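Local coordinates for uncharacterized protein (Enterococcus faecalis, PDB 3D3Y) that is of unknown function but carries a peptidase M16 C-terminal domain and may bind a metal ion, at residues Thr52-Leu55 / Asn56-Asn59. Numbering follows the deposited sequence.
Sequences TNSL and NYPN
Ser54 and Tyr57 close this turn through their backbones. The amide of Ser54 donates to Tyr57 O at 3.0 Å, a nearly straight bond (169° at the hydrogen). In return Tyr57 N gives a weak bond to Ser54 O at 3.3 Å, and the same oxygen takes a CH···O contact from Pro58 CA at 3.2 Å.

With Leu55 and Asn56 at its corners, both with right-handed helical backbone angles, the chain makes a type I beta turn, a good example of how a tight reversal can join two helices, here 40-52 and 60-69. At the entrance Asn53 is the first residue to leave the helical conformation; at the exit Asn59 is the N-cap of the next helix, its OD1 accepting from Lys62 N.

Side-chain polar contacts reinforce the backbone pair. Ser54 OG sits between its own N and carbonyl carbon (chi1 71°), a rotation that sets the oxygen close to Tyr57 N, from which it accepts a second weak bond at 3.4 Å. The hydroxyl donates its proton to a water at 2.7 Å, which also accepts from Asn56 N at 2.9 Å, bridging side chain and turn corner. Two asparagines tie the turn to its surroundings: Asn56 ND2 bonds Glu115 of helix 105-118, and the amide of Asn53, which passes close to Pro58 O, is held by Asn121 through OD1 and by Thr131 through ND2.

Van der Waals contacts round out the turn. Asn53 CB abuts Tyr57 O at 3.2 Å. The Tyr57 ring brings CD2 to 3.4 Å from Ser54 OG, and the side chain touches Leu63 and Arg66 of helix 60-69. The Leu55 and Asn56 side chains run alongside each other, Leu55 CG coming near Asn56 OD1.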
loop_
_atom_site.group_PDB
_atom_site.type_symbol
_atom_site.label_atom_id
_atom_site.label_comp_id
_atom_site.label_asym_id
_atom_site.label_seq_id
_atom_site.Cartn_x
_atom_site.Cartn_y
_atom_site.Cartn_z
ATOM N N THR A 52 0.416 -7.766 -19.372
ATOM C CA THR A 52 -0.320 -7.537 -20.613
ATOM C C THR A 52 -0.149 -8.685 -21.618
ATOM O O THR A 52 -1.103 -9.053 -22.314
ATOM C CB THR A 52 0.041 -6.178 -21.222
ATOM O OG1 THR A 52 -0.754 -5.931 -22.393
ATOM C CG2 THR A 52 1.527 -6.087 -21.589
ATOM N N ASN A 53 1.073 -9.226 -21.686
ATOM C CA ASN A 53 1.398 -10.360 -22.553
ATOM C C ASN A 53 2.716 -10.970 -22.110
ATOM O O ASN A 53 3.410 -10.402 -21.244
ATOM C CB ASN A 53 1.365 -9.985 -24.062
ATOM C CG ASN A 53 2.393 -8.926 -24.451
ATOM O OD1 ASN A 53 3.560 -9.027 -24.081
ATOM N ND2 ASN A 53 1.957 -7.908 -25.243
ATOM N N SER A 54 3.061 -12.128 -22.675
ATOM C CA SER A 54 4.342 -12.767 -22.376
ATOM C C SER A 54 4.895 -13.348 -23.677
ATOM O O SER A 54 4.237 -13.286 -24.715
ATOM C CB SER A 54 4.180 -13.846 -21.289
ATOM O OG SER A 54 3.487 -14.985 -21.788
ATOM N N LEU A 55 6.080 -13.938 -23.618
ATOM C CA LEU A 55 6.703 -14.499 -24.835
ATOM C C LEU A 55 5.765 -15.453 -25.590
ATOM O O LEU A 55 5.670 -15.405 -26.826
ATOM C CB LEU A 55 7.968 -15.259 -24.470
ATOM C CG LEU A 55 8.828 -15.707 -25.641
ATOM C CD1 LEU A 55 9.453 -14.480 -26.325
ATOM C CD2 LEU A 55 9.887 -16.698 -25.145
ATOM N N ASN A 56 5.105 -16.338 -24.845
ATOM C CA ASN A 56 4.301 -17.412 -25.437
ATOM C C ASN A 56 2.798 -17.148 -25.441
ATOM O O ASN A 56 2.044 -17.904 -26.057
ATOM C CB ASN A 56 4.644 -18.758 -24.792
ATOM C CG ASN A 56 6.105 -19.146 -25.023
ATOM O OD1 ASN A 56 6.602 -19.090 -26.161
ATOM N ND2 ASN A 56 6.807 -19.498 -23.947
ATOM N N TYR A 57 2.379 -16.065 -24.783
ATOM C CA TYR A 57 1.039 -15.488 -24.958
ATOM C C TYR A 57 1.228 -14.036 -25.426
ATOM O O TYR A 57 1.030 -13.092 -24.649
ATOM C CB TYR A 57 0.238 -15.581 -23.645
ATOM C CG TYR A 57 0.242 -16.990 -23.110
ATOM C CD1 TYR A 57 -0.434 -18.004 -23.783
ATOM C CD2 TYR A 57 0.972 -17.327 -21.964
ATOM C CE1 TYR A 57 -0.400 -19.318 -23.325
ATOM C CE2 TYR A 57 0.991 -18.658 -21.483
ATOM C CZ TYR A 57 0.305 -19.640 -22.184
ATOM O OH TYR A 57 0.319 -20.959 -21.745
ATOM N N PRO A 58 1.692 -13.865 -26.681
ATOM C CA PRO A 58 2.269 -12.583 -27.153
ATOM C C PRO A 58 1.321 -11.415 -27.332
ATOM O O PRO A 58 1.754 -10.337 -27.714
ATOM C CB PRO A 58 2.924 -12.949 -28.495
ATOM C CG PRO A 58 2.250 -14.185 -28.960
ATOM C CD PRO A 58 1.785 -14.925 -27.706
ATOM N N ASN A 59 0.042 -11.614 -27.062
ATOM C CA ASN A 59 -0.883 -10.505 -27.069
ATOM C C ASN A 59 -2.014 -10.789 -26.111
ATOM O O ASN A 59 -2.097 -11.887 -25.561
ATOM C CB ASN A 59 -1.354 -10.179 -28.503
ATOM C CG ASN A 59 -2.128 -11.300 -29.139
ATOM O OD1 ASN A 59 -3.073 -11.813 -28.566
ATOM N ND2 ASN A 59 -1.739 -11.671 -30.344
HETATM O O HOH W 1 5.424 -16.864 -22.006
#